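Local coordinates for protein anthranilate synthase component I (Streptococcus pneumoniae serotype 4, PDB 5KCK) that is the first component of anthranilate synthase, a mixed helix-and-sheet enzyme chain found here as a two-chain assembly, at residues A[48-53]-A[75-80]; A[227-232]-A[251-256]; A[259-264]-A[355-360]. One frame throughout, in Å; residues are numbered along the deposited sequence.

Contact 1 of 3, residues A[48-53]-A[75-80]; sequences PVFEIK and YEVIHK
Y75 O is gripped by H79 N at 2.8 Å and more weakly by I78 N at 3.2 Å, and this pair of bonds closes the last turn of the helix that offers V77 to F50 and I52 of the strand. H79 is the first residue to leave helical backbone angles. Between strand and helix the contact is wholly apolar and small, with 123 Å² buried, and a single methyl carries it. V77 CG1 lies 3.9 Å from I52 CD1, the two side chains meeting tip to tip. I52 reaches this far because CD1 extends straight on from CG1 (chi2 180°), while CG1 itself stands beside the backbone N. The same V77 methyl also approaches the F50 ring, 4.0 Å from CD2 and only slightly farther from CE2, at a slant that is neither a face nor an edge contact. V49 CG1 sits 3.9 Å above one face of that ring, over its centre. V49 and F50 both stand opposite V125, a classic beta bulge. E51 OE2 is hydrogen-bonded to H122 NE2, and the ion pair between E51 and K53 is long. Strand 50-55 runs antiparallel between strands 58-61 and 121-126 of the large sheet, and helix 70-78 lies against it, with V77 also touching Q61, I78 reaching V125, and Y75 meeting T353.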
ATOM      1  N   PRO A  48      18.390  22.983   3.580  1.00 23.72           N
ATOM      2  CA  PRO A  48      17.486  24.068   3.974  1.00 19.40           C
ATOM      3  C   PRO A  48      18.127  25.433   3.769  1.00 23.12           C
ATOM      4  O   PRO A  48      19.340  25.595   3.893  1.00 20.71           O
ATOM      5  CB  PRO A  48      17.236  23.793   5.458  1.00 22.31           C
ATOM      6  CG  PRO A  48      18.513  23.151   5.914  1.00 23.85           C
ATOM      7  CD  PRO A  48      18.988  22.311   4.748  1.00 18.82           C
ATOM      8  N   VAL A  49      17.290  26.420   3.438  1.00 22.52           N
ATOM      9  CA  VAL A  49      17.761  27.796   3.290  1.00 20.82           C
ATOM     10  C   VAL A  49      18.004  28.445   4.652  1.00 21.96           C
ATOM     11  O   VAL A  49      18.942  29.235   4.817  1.00 27.34           O
ATOM     12  CB  VAL A  49      16.753  28.600   2.448  1.00 24.32           C
ATOM     13  CG1 VAL A  49      17.143  30.084   2.386  1.00 24.66           C
ATOM     14  CG2 VAL A  49      16.673  28.023   1.047  1.00 26.06           C
ATOM     15  N   PHE A  50      17.166  28.129   5.642  1.00 20.46           N
ATOM     16  CA  PHE A  50      17.229  28.716   6.975  1.00 28.36           C
ATOM     17  C   PHE A  50      17.108  27.646   8.043  1.00 27.33           C
ATOM     18  O   PHE A  50      16.412  26.636   7.871  1.00 19.27           O
ATOM     19  CB  PHE A  50      16.089  29.707   7.282  1.00 28.50           C
ATOM     20  CG  PHE A  50      16.031  30.878   6.381  1.00 35.77           C
ATOM     21  CD1 PHE A  50      17.125  31.715   6.236  1.00 35.09           C
ATOM     22  CD2 PHE A  50      14.858  31.175   5.707  1.00 34.12           C
ATOM     23  CE1 PHE A  50      17.061  32.816   5.407  1.00 40.89           C
ATOM     24  CE2 PHE A  50      14.781  32.270   4.878  1.00 36.97           C
ATOM     25  CZ  PHE A  50      15.886  33.099   4.728  1.00 46.41           C
ATOM     26  N   GLU A  51      17.745  27.928   9.172  1.00 23.66           N
ATOM     27  CA  GLU A  51      17.492  27.265  10.441  1.00 21.80           C
ATOM     28  C   GLU A  51      16.885  28.287  11.389  1.00 23.01           C
ATOM     29  O   GLU A  51      17.450  29.369  11.584  1.00 23.62           O
ATOM     30  CB  GLU A  51      18.787  26.707  11.036  1.00 28.80           C
ATOM     31  CG  GLU A  51      18.628  26.097  12.405  1.00 36.68           C
ATOM     32  CD  GLU A  51      19.962  25.756  13.051  1.00 46.37           C
ATOM     33  OE1 GLU A  51      20.725  26.689  13.387  1.00 47.42           O
ATOM     34  OE2 GLU A  51      20.244  24.553  13.222  1.00 44.81           O
ATOM     35  N   ILE A  52      15.739  27.959  11.969  1.00 20.04           N
ATOM     36  CA  ILE A  52      15.084  28.835  12.932  1.00 26.25           C
ATOM     37  C   ILE A  52      14.965  28.079  14.241  1.00 27.81           C
ATOM     38  O   ILE A  52      14.405  26.977  14.282  1.00 27.61           O
ATOM     39  CB  ILE A  52      13.715  29.314  12.439  1.00 25.37           C
ATOM     40  CG1 ILE A  52      13.894  30.058  11.118  1.00 23.03           C
ATOM     41  CG2 ILE A  52      13.057  30.200  13.499  1.00 23.11           C
ATOM     42  CD1 ILE A  52      12.634  30.584  10.541  1.00 31.72           C
ATOM     43  N   LYS A  53      15.493  28.666  15.306  1.00 25.90           N
ATOM     44  CA  LYS A  53      15.652  27.948  16.558  1.00 32.28           C
ATOM     45  C   LYS A  53      15.414  28.902  17.718  1.00 29.06           C
ATOM     46  O   LYS A  53      15.773  30.081  17.646  1.00 30.32           O
ATOM     47  CB  LYS A  53      17.053  27.303  16.612  1.00 30.28           C
ATOM     48  CG  LYS A  53      17.728  27.299  17.956  1.00 44.36           C
ATOM     49  CD  LYS A  53      19.242  27.220  17.813  1.00 52.72           C
ATOM     50  CE  LYS A  53      19.701  25.886  17.256  1.00 57.79           C
ATOM     51  NZ  LYS A  53      21.198  25.811  17.207  1.00 61.16           N
ATOM     52  N   TYR A  75       6.209  32.226  11.426  1.00 28.52           N
ATOM     53  CA  TYR A  75       5.157  32.313  10.424  1.00 26.22           C
ATOM     54  C   TYR A  75       5.488  33.361   9.376  1.00 31.66           C
ATOM     55  O   TYR A  75       5.324  33.123   8.175  1.00 25.69           O
ATOM     56  CB  TYR A  75       3.817  32.635  11.077  1.00 24.18           C
ATOM     57  CG  TYR A  75       2.668  32.480  10.112  1.00 23.87           C
ATOM     58  CD1 TYR A  75       2.111  31.232   9.878  1.00 24.29           C
ATOM     59  CD2 TYR A  75       2.151  33.576   9.421  1.00 24.19           C
ATOM     60  CE1 TYR A  75       1.058  31.076   8.990  1.00 34.37           C
ATOM     61  CE2 TYR A  75       1.098  33.435   8.525  1.00 26.63           C
ATOM     62  CZ  TYR A  75       0.557  32.174   8.316  1.00 31.12           C
ATOM     63  OH  TYR A  75      -0.485  31.994   7.441  1.00 33.78           O
ATOM     64  N   GLU A  76       5.950  34.528   9.820  1.00 23.91           N
ATOM     65  CA  GLU A  76       6.306  35.596   8.898  1.00 28.98           C
ATOM     66  C   GLU A  76       7.366  35.147   7.895  1.00 27.92           C
ATOM     67  O   GLU A  76       7.258  35.440   6.699  1.00 35.19           O
ATOM     68  CB  GLU A  76       6.777  36.805   9.698  1.00 27.93           C
ATOM     69  CG  GLU A  76       7.278  37.958   8.879  1.00 36.81           C
ATOM     70  CD  GLU A  76       7.745  39.093   9.759  1.00 49.15           C
ATOM     71  OE1 GLU A  76       8.938  39.461   9.662  1.00 52.40           O
ATOM     72  OE2 GLU A  76       6.918  39.591  10.561  1.00 45.22           O
ATOM     73  N   VAL A  77       8.382  34.410   8.352  1.00 23.54           N
ATOM     74  CA  VAL A  77       9.434  33.963   7.441  1.00 29.36           C
ATOM     75  C   VAL A  77       8.917  32.873   6.505  1.00 30.40           C
ATOM     76  O   VAL A  77       9.288  32.819   5.326  1.00 29.93           O
ATOM     77  CB  VAL A  77      10.662  33.487   8.240  1.00 34.99           C
ATOM     78  CG1 VAL A  77      11.575  32.625   7.363  1.00 36.90           C
ATOM     79  CG2 VAL A  77      11.421  34.683   8.790  1.00 31.18           C
ATOM     80  N   ILE A  78       8.034  32.006   7.000  1.00 26.57           N
ATOM     81  CA  ILE A  78       7.628  30.832   6.230  1.00 22.02           C
ATOM     82  C   ILE A  78       6.549  31.168   5.208  1.00 25.63           C
ATOM     83  O   ILE A  78       6.588  30.685   4.073  1.00 21.39           O
ATOM     84  CB  ILE A  78       7.160  29.726   7.185  1.00 28.41           C
ATOM     85  CG1 ILE A  78       8.339  29.210   8.006  1.00 22.81           C
ATOM     86  CG2 ILE A  78       6.454  28.622   6.419  1.00 19.69           C
ATOM     87  CD1 ILE A  78       9.595  29.172   7.258  1.00 27.35           C
ATOM     88  N   HIS A  79       5.570  31.983   5.595  1.00 28.78           N
ATOM     89  CA  HIS A  79       4.356  32.163   4.810  1.00 22.86           C
ATOM     90  C   HIS A  79       4.619  33.008   3.570  1.00 27.88           C
ATOM     91  O   HIS A  79       5.176  34.105   3.665  1.00 28.94           O
ATOM     92  CB  HIS A  79       3.289  32.827   5.680  1.00 23.57           C
ATOM     93  CG  HIS A  79       2.027  33.161   4.951  1.00 29.64           C
ATOM     94  ND1 HIS A  79       1.293  32.219   4.262  1.00 35.21           N
ATOM     95  CD2 HIS A  79       1.358  34.329   4.819  1.00 32.42           C
ATOM     96  CE1 HIS A  79       0.230  32.795   3.731  1.00 32.96           C
ATOM     97  NE2 HIS A  79       0.247  34.075   4.053  1.00 31.71           N
ATOM     98  N   LYS A  80       4.183  32.510   2.411  1.00 29.76           N
ATOM     99  CA  LYS A  80       4.329  33.204   1.130  1.00 31.86           C
ATOM    100  C   LYS A  80       2.958  33.327   0.472  1.00 42.91           C
ATOM    101  O   LYS A  80       2.415  32.334  -0.026  1.00 41.23           O
ATOM    102  CB  LYS A  80       5.309  32.467   0.221  1.00 25.41           C
ATOM    103  CG  LYS A  80       6.721  32.414   0.793  1.00 25.77           C
ATOM    104  CD  LYS A  80       7.323  33.819   0.861  1.00 35.82           C
ATOM    105  CE  LYS A  80       8.649  33.816   1.588  1.00 38.25           C
ATOM    106  NZ  LYS A  80       9.319  35.134   1.554  1.00 41.00           N
TER

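Contact 2 of 3, residues A[227-232]-A[251-256]; sequences FDFYRN and QIIGAS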
ATOM      1  N   PHE A 227      19.051   5.176  11.865  1.00 34.35           N
ATOM      2  CA  PHE A 227      18.231   5.120  10.661  1.00 30.29           C
ATOM      3  C   PHE A 227      17.630   3.729  10.457  1.00 27.84           C
ATOM      4  O   PHE A 227      16.470   3.601  10.046  1.00 29.37           O
ATOM      5  CB  PHE A 227      19.066   5.541   9.453  1.00 26.61           C
ATOM      6  CG  PHE A 227      18.274   5.694   8.200  1.00 31.26           C
ATOM      7  CD1 PHE A 227      17.340   6.706   8.082  1.00 28.10           C
ATOM      8  CD2 PHE A 227      18.448   4.815   7.141  1.00 34.10           C
ATOM      9  CE1 PHE A 227      16.593   6.848   6.928  1.00 32.20           C
ATOM     10  CE2 PHE A 227      17.705   4.956   5.982  1.00 30.20           C
ATOM     11  CZ  PHE A 227      16.778   5.972   5.874  1.00 30.42           C
ATOM     12  N   ASP A 228      18.392   2.672  10.751  1.00 25.47           N
ATOM     13  CA  ASP A 228      17.816   1.336  10.623  1.00 29.07           C
ATOM     14  C   ASP A 228      16.689   1.124  11.620  1.00 32.16           C
ATOM     15  O   ASP A 228      15.729   0.401  11.325  1.00 28.32           O
ATOM     16  CB  ASP A 228      18.884   0.255  10.796  1.00 27.59           C
ATOM     17  CG  ASP A 228      19.799   0.136   9.586  1.00 37.10           C
ATOM     18  OD1 ASP A 228      19.494   0.741   8.531  1.00 35.55           O
ATOM     19  OD2 ASP A 228      20.820  -0.578   9.689  1.00 38.02           O
ATOM     20  N   PHE A 229      16.784   1.739  12.801  1.00 33.99           N
ATOM     21  CA  PHE A 229      15.651   1.729  13.720  1.00 32.35           C
ATOM     22  C   PHE A 229      14.428   2.377  13.076  1.00 31.48           C
ATOM     23  O   PHE A 229      13.316   1.837  13.156  1.00 29.39           O
ATOM     24  CB  PHE A 229      16.027   2.435  15.022  1.00 31.20           C
ATOM     25  CG  PHE A 229      14.887   2.564  15.993  1.00 38.18           C
ATOM     26  CD1 PHE A 229      14.558   1.518  16.838  1.00 41.42           C
ATOM     27  CD2 PHE A 229      14.150   3.730  16.064  1.00 35.25           C
ATOM     28  CE1 PHE A 229      13.510   1.635  17.731  1.00 45.18           C
ATOM     29  CE2 PHE A 229      13.099   3.855  16.961  1.00 37.21           C
ATOM     30  CZ  PHE A 229      12.781   2.807  17.791  1.00 42.75           C
ATOM     31  N   TYR A 230      14.618   3.520  12.404  1.00 28.53           N
ATOM     32  CA  TYR A 230      13.502   4.146  11.695  1.00 20.91           C
ATOM     33  C   TYR A 230      12.942   3.220  10.622  1.00 32.04           C
ATOM     34  O   TYR A 230      11.721   3.073  10.505  1.00 21.42           O
ATOM     35  CB  TYR A 230      13.925   5.483  11.078  1.00 20.04           C
ATOM     36  CG  TYR A 230      12.770   6.187  10.380  1.00 30.77           C
ATOM     37  CD1 TYR A 230      11.716   6.720  11.113  1.00 29.14           C
ATOM     38  CD2 TYR A 230      12.720   6.300   8.994  1.00 23.36           C
ATOM     39  CE1 TYR A 230      10.644   7.352  10.492  1.00 21.72           C
ATOM     40  CE2 TYR A 230      11.650   6.927   8.359  1.00 22.11           C
ATOM     41  CZ  TYR A 230      10.615   7.455   9.117  1.00 26.79           C
ATOM     42  OH  TYR A 230       9.548   8.084   8.512  1.00 27.78           O
ATOM     43  N   ARG A 231      13.819   2.571   9.840  1.00 22.00           N
ATOM     44  CA  ARG A 231      13.346   1.659   8.802  1.00 26.96           C
ATOM     45  C   ARG A 231      12.493   0.548   9.397  1.00 28.81           C
ATOM     46  O   ARG A 231      11.486   0.138   8.804  1.00 26.28           O
ATOM     47  CB  ARG A 231      14.527   1.063   8.027  1.00 23.36           C
ATOM     48  CG  ARG A 231      15.339   2.081   7.228  1.00 22.71           C
ATOM     49  CD  ARG A 231      16.601   1.422   6.655  1.00 23.61           C
ATOM     50  NE  ARG A 231      16.256   0.308   5.778  1.00 24.56           N
ATOM     51  CZ  ARG A 231      17.121  -0.596   5.329  1.00 36.82           C
ATOM     52  NH1 ARG A 231      18.403  -0.537   5.677  1.00 26.02           N
ATOM     53  NH2 ARG A 231      16.694  -1.566   4.538  1.00 26.63           N
ATOM     54  N   ASN A 232      12.872   0.052  10.571  1.00 28.81           N
ATOM     55  CA  ASN A 232      12.069  -0.992  11.191  1.00 28.03           C
ATOM     56  C   ASN A 232      10.805  -0.414  11.808  1.00 32.56           C
ATOM     57  O   ASN A 232       9.747  -1.053  11.781  1.00 32.85           O
ATOM     58  CB  ASN A 232      12.882  -1.739  12.245  1.00 29.06           C
ATOM     59  CG  ASN A 232      12.173  -2.991  12.731  1.00 41.81           C
ATOM     60  OD1 ASN A 232      11.883  -3.900  11.943  1.00 44.33           O
ATOM     61  ND2 ASN A 232      11.873  -3.041  14.025  1.00 38.70           N
ATOM     62  N   GLN A 251      19.047  13.746  16.913  1.00 24.31           N
ATOM     63  CA  GLN A 251      18.030  13.261  15.994  1.00 24.08           C
ATOM     64  C   GLN A 251      16.741  13.002  16.759  1.00 24.01           C
ATOM     65  O   GLN A 251      16.758  12.659  17.944  1.00 30.55           O
ATOM     66  CB  GLN A 251      18.445  11.961  15.263  1.00 25.04           C
ATOM     67  CG  GLN A 251      19.676  12.053  14.361  1.00 25.32           C
ATOM     68  CD  GLN A 251      20.970  12.106  15.139  1.00 29.30           C
ATOM     69  OE1 GLN A 251      21.180  11.326  16.070  1.00 37.15           O
ATOM     70  NE2 GLN A 251      21.841  13.039  14.775  1.00 32.78           N
ATOM     71  N   ILE A 252      15.627  13.135  16.054  1.00 23.43           N
ATOM     72  CA  ILE A 252      14.303  12.862  16.596  1.00 28.75           C
ATOM     73  C   ILE A 252      13.656  11.813  15.702  1.00 26.45           C
ATOM     74  O   ILE A 252      13.580  11.989  14.478  1.00 23.51           O
ATOM     75  CB  ILE A 252      13.462  14.142  16.686  1.00 28.22           C
ATOM     76  CG1 ILE A 252      14.084  15.101  17.709  1.00 22.11           C
ATOM     77  CG2 ILE A 252      12.018  13.831  17.068  1.00 22.44           C
ATOM     78  CD1 ILE A 252      13.361  16.406  17.805  1.00 27.60           C
ATOM     79  N   ILE A 253      13.234  10.704  16.304  1.00 24.89           N
ATOM     80  CA  ILE A 253      12.675   9.571  15.576  1.00 25.62           C
ATOM     81  C   ILE A 253      11.373   9.179  16.253  1.00 30.83           C
ATOM     82  O   ILE A 253      11.362   8.885  17.454  1.00 26.64           O
ATOM     83  CB  ILE A 253      13.635   8.372  15.545  1.00 26.88           C
ATOM     84  CG1 ILE A 253      15.065   8.830  15.253  1.00 26.66           C
ATOM     85  CG2 ILE A 253      13.163   7.348  14.517  1.00 35.39           C
ATOM     86  CD1 ILE A 253      16.110   7.706  15.341  1.00 31.98           C
ATOM     87  N   GLY A 254      10.283   9.150  15.495  1.00 25.75           N
ATOM     88  CA  GLY A 254       9.024   8.875  16.157  1.00 29.57           C
ATOM     89  C   GLY A 254       7.950   8.350  15.237  1.00 33.94           C
ATOM     90  O   GLY A 254       8.049   8.416  14.010  1.00 26.05           O
ATOM     91  N   ALA A 255       6.899   7.836  15.882  1.00 27.16           N
ATOM     92  CA  ALA A 255       5.748   7.237  15.222  1.00 27.70           C
ATOM     93  C   ALA A 255       4.479   7.623  15.986  1.00 32.06           C
ATOM     94  O   ALA A 255       3.714   6.785  16.453  1.00 33.04           O
ATOM     95  CB  ALA A 255       5.897   5.720  15.141  1.00 29.30           C
ATOM     96  N   SER A 256       4.263   8.920  16.147  1.00 26.46           N
ATOM     97  CA  SER A 256       3.098   9.395  16.889  1.00 31.54           C
ATOM     98  C   SER A 256       1.815   9.053  16.144  1.00 32.06           C
ATOM     99  O   SER A 256       1.682   9.387  14.962  1.00 34.25           O
ATOM    100  CB  SER A 256       3.164  10.896  17.106  1.00 25.09           C
ATOM    101  OG  SER A 256       1.961  11.341  17.705  1.00 30.91           O
TER
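A helix laid along a strand of an antiparallel sheet that contains strands 242-246 and 250-254 brings F229 and Y230 onto I253. The axes of helix 227-232 and strand 251-254 run nearly parallel, 17° apart and 9.2 Å at closest approach, and Y230 and I253 have the nearest CA atoms, 6.7 Å apart. I253 points at the helix and provides the main touching group, its CG2 methyl. This methyl lies 3.8 Å from Y230 CD1 and 4.0 Å from Y230 CB, so it sits against the root of the tyrosine as well as the ring, which it meets at a slant. F229 presents its edge instead: CD2 is 4.1 Å from I253 CG2, with the methyl near the plane of the ring. Both aromatic side chains leave the helix with CG opposite the backbone N (chi1 176° for F229 and -178° for Y230), and they meet the methyl from successive positions on the helix. In the fold, helix 226-236 leads into strand 242-246, which pairs antiparallel with strand 250-254, so the helix covers a hairpin that follows it directly in sequence; L242 touches Y230 and F244 touches I253. M412 of strand 411-415, which pairs with 250-254, adds to the packing of F229. The polar end of Y230 belongs to the dimer interface, where OH is hydrogen-bonded to E30 of the second subunit. On a different side of the helix, R231 NH1 forms a salt bridge with D228 OD1 at 3.3 Å, and R231 NH2 pairs with D10.

Contact 3 of 3, residues A[259-264]-A[355-360]; sequences SLVSVK and MDALKA
V261 has chi1 at 71°, which places CG1 between its backbone N and carbonyl carbon and leaves CG2 opposite the N; turned this way, both methyls face A357. CG2 approaches A357 CB at 4.2 Å, and CG1 lies the same 4.2 Å from the carbonyl oxygen A357 O, a packing contact only. The tighter touch comes from V263, whose CG2 stands beside the backbone N and comes within 3.6 Å of A357 CB. The alanine methyl is thus held against two valines two residues apart on the strand. L260 makes the third meeting: with its CG opposite the backbone N (chi1 173°) it brings CD2 to 4.1 Å from L358 CD1, the two leucines crossing at about a right angle. L260 and V261, neighbours in sequence, both point to the helix and both face L405 of the adjoining strand, a classic beta bulge. The helix segment runs almost antiparallel to the strand, at 160°, and its axis passes 8.5 Å away; V261 and L358 have the nearest CA atoms, 7.0 Å apart, and A357 beside L358 turns its CB to the strand. In the long antiparallel sheet, strand 259-264 is flanked by strands 403-407 and 267-270, and helix 354-361 packs on one face of it. L358 also touches L405 and, on helix 70-78, L71. The start of the helix is tied by D356 OD2 to T353 N and by T353 OG1 to M355 N, while A357 O accepts a bond from T361 OG1 in the final turn.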
ATOM      1  N   SER A 259      -2.615  13.190  16.124  1.00 24.32           N
ATOM      2  CA  SER A 259      -2.467  14.554  15.647  1.00 22.99           C
ATOM      3  C   SER A 259      -2.730  15.539  16.778  1.00 28.39           C
ATOM      4  O   SER A 259      -3.633  15.337  17.591  1.00 25.26           O
ATOM      5  CB  SER A 259      -3.437  14.816  14.498  1.00 22.78           C
ATOM      6  OG  SER A 259      -3.417  16.188  14.143  1.00 38.18           O
ATOM      7  N   LEU A 260      -1.925  16.602  16.845  1.00 21.70           N
ATOM      8  CA  LEU A 260      -2.265  17.691  17.755  1.00 21.42           C
ATOM      9  C   LEU A 260      -3.269  18.637  17.111  1.00 28.18           C
ATOM     10  O   LEU A 260      -4.323  18.917  17.683  1.00 24.72           O
ATOM     11  CB  LEU A 260      -1.013  18.469  18.175  1.00 20.70           C
ATOM     12  CG  LEU A 260      -1.288  19.742  19.000  1.00 29.48           C
ATOM     13  CD1 LEU A 260      -1.618  19.420  20.466  1.00 21.34           C
ATOM     14  CD2 LEU A 260      -0.143  20.750  18.922  1.00 23.29           C
ATOM     15  N   VAL A 261      -2.957  19.127  15.913  1.00 22.02           N
ATOM     16  CA  VAL A 261      -3.794  20.098  15.225  1.00 19.62           C
ATOM     17  C   VAL A 261      -3.299  20.211  13.796  1.00 30.63           C
ATOM     18  O   VAL A 261      -2.102  20.052  13.527  1.00 28.72           O
ATOM     19  CB  VAL A 261      -3.764  21.471  15.928  1.00 19.82           C
ATOM     20  CG1 VAL A 261      -2.405  22.145  15.733  1.00 20.78           C
ATOM     21  CG2 VAL A 261      -4.897  22.361  15.435  1.00 18.95           C
ATOM     22  N   SER A 262      -4.210  20.465  12.869  1.00 24.10           N
ATOM     23  CA  SER A 262      -3.835  20.771  11.504  1.00 18.47           C
ATOM     24  C   SER A 262      -4.639  21.967  11.018  1.00 24.01           C
ATOM     25  O   SER A 262      -5.744  22.245  11.497  1.00 27.19           O
ATOM     26  CB  SER A 262      -4.051  19.580  10.579  1.00 19.05           C
ATOM     27  OG  SER A 262      -5.429  19.359  10.359  1.00 30.42           O
ATOM     28  N   VAL A 263      -4.060  22.687  10.070  1.00 18.92           N
ATOM     29  CA  VAL A 263      -4.727  23.791   9.404  1.00 21.21           C
ATOM     30  C   VAL A 263      -4.604  23.558   7.913  1.00 20.31           C
ATOM     31  O   VAL A 263      -3.496  23.353   7.407  1.00 21.27           O
ATOM     32  CB  VAL A 263      -4.120  25.148   9.786  1.00 16.65           C
ATOM     33  CG1 VAL A 263      -4.917  26.276   9.133  1.00 22.42           C
ATOM     34  CG2 VAL A 263      -4.053  25.284  11.284  1.00 17.15           C
ATOM     35  N   LYS A 264      -5.738  23.595   7.215  1.00 21.59           N
ATOM     36  CA  LYS A 264      -5.774  23.279   5.790  1.00 23.12           C
ATOM     37  C   LYS A 264      -6.820  24.170   5.135  1.00 22.87           C
ATOM     38  O   LYS A 264      -8.011  24.061   5.448  1.00 27.07           O
ATOM     39  CB  LYS A 264      -6.087  21.801   5.578  1.00 29.87           C
ATOM     40  CG  LYS A 264      -6.526  21.449   4.169  1.00 43.24           C
ATOM     41  CD  LYS A 264      -5.357  21.064   3.291  1.00 49.72           C
ATOM     42  CE  LYS A 264      -5.848  20.430   1.996  1.00 61.95           C
ATOM     43  NZ  LYS A 264      -6.817  19.319   2.253  1.00 64.77           N
HETATM   44  N   MSE A 355      -0.356  29.712  13.567  1.00 19.20           N
HETATM   45  CA  MSE A 355       0.291  29.908  14.874  1.00 20.97           C
HETATM   46  C   MSE A 355      -0.734  30.001  16.000  1.00 28.17           C
HETATM   47  O   MSE A 355      -0.516  29.478  17.089  1.00 34.62           O
HETATM   48  CB  MSE A 355       1.167  31.162  14.866  1.00 22.57           C
HETATM   49  CG  MSE A 355       2.224  31.140  13.780  1.00 37.26           C
HETATM   50 SE   MSE A 355       3.554  29.721  14.026  1.00 47.52          SE
HETATM   51  CE  MSE A 355       2.651  28.188  13.166  1.00 34.74           C
ATOM     52  N   ASP A 356      -1.850  30.679  15.727  1.00 25.37           N
ATOM     53  CA  ASP A 356      -2.926  30.740  16.708  1.00 25.24           C
ATOM     54  C   ASP A 356      -3.547  29.368  16.934  1.00 22.27           C
ATOM     55  O   ASP A 356      -3.922  29.043  18.063  1.00 23.20           O
ATOM     56  CB  ASP A 356      -3.964  31.767  16.263  1.00 25.26           C
ATOM     57  CG  ASP A 356      -3.339  33.138  16.012  1.00 32.46           C
ATOM     58  OD1 ASP A 356      -2.923  33.775  17.006  1.00 31.95           O
ATOM     59  OD2 ASP A 356      -3.236  33.564  14.834  1.00 22.03           O
ATOM     60  N   ALA A 357      -3.621  28.538  15.889  1.00 19.99           N
ATOM     61  CA  ALA A 357      -4.081  27.166  16.070  1.00 19.75           C
ATOM     62  C   ALA A 357      -3.119  26.392  16.955  1.00 27.80           C
ATOM     63  O   ALA A 357      -3.542  25.597  17.805  1.00 20.82           O
ATOM     64  CB  ALA A 357      -4.232  26.473  14.715  1.00 21.33           C
ATOM     65  N   LEU A 358      -1.817  26.618  16.769  1.00 26.02           N
ATOM     66  CA  LEU A 358      -0.818  25.937  17.581  1.00 22.82           C
ATOM     67  C   LEU A 358      -0.904  26.392  19.029  1.00 23.93           C
ATOM     68  O   LEU A 358      -0.926  25.570  19.948  1.00 25.22           O
ATOM     69  CB  LEU A 358       0.576  26.196  17.008  1.00 23.16           C
ATOM     70  CG  LEU A 358       1.753  25.800  17.891  1.00 24.95           C
ATOM     71  CD1 LEU A 358       1.655  24.333  18.207  1.00 21.15           C
ATOM     72  CD2 LEU A 358       3.051  26.102  17.180  1.00 30.18           C
ATOM     73  N   LYS A 359      -0.971  27.705  19.251  1.00 21.59           N
ATOM     74  CA  LYS A 359      -1.049  28.205  20.615  1.00 26.56           C
ATOM     75  C   LYS A 359      -2.356  27.808  21.287  1.00 28.16           C
ATOM     76  O   LYS A 359      -2.394  27.654  22.510  1.00 32.53           O
ATOM     77  CB  LYS A 359      -0.867  29.721  20.625  1.00 24.70           C
ATOM     78  CG  LYS A 359       0.540  30.134  20.232  1.00 31.18           C
ATOM     79  CD  LYS A 359       0.852  31.551  20.637  1.00 38.21           C
ATOM     80  CE  LYS A 359       0.307  32.540  19.641  1.00 36.49           C
ATOM     81  NZ  LYS A 359       0.593  33.924  20.100  1.00 48.16           N
ATOM     82  N   ALA A 360      -3.425  27.611  20.514  1.00 22.64           N
ATOM     83  CA  ALA A 360      -4.705  27.246  21.112  1.00 26.07           C
ATOM     84  C   ALA A 360      -4.745  25.798  21.584  1.00 29.43           C
ATOM     85  O   ALA A 360      -5.585  25.472  22.425  1.00 25.80           O
ATOM     86  CB  ALA A 360      -5.847  27.476  20.123  1.00 22.61           C
TER

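Overall arrangement
All three contacts pack a helix against a strand through apolar side chains, with no hydrogen bond across. Contacts 2 and 3 are buried; contact 1 is partly exposed and buries less surface. Contacts 1 and 3 use the same long antiparallel sheet; their centres are about 17 Å apart, and their helices meet where Y75 CB lies 3.5 Å from M355 CG. Contact 2 belongs to a different antiparallel sheet, strand 250-254 leading on to 259-264 of contact 3. Aromatic rings receive a methyl in contacts 1 and 2; in contact 3 the side chains that meet are all aliphatic. The second subunit reaches contact 2 most, through Y230, F227 and R231, touches contact 1 at P48, and leaves contact 3 untouched.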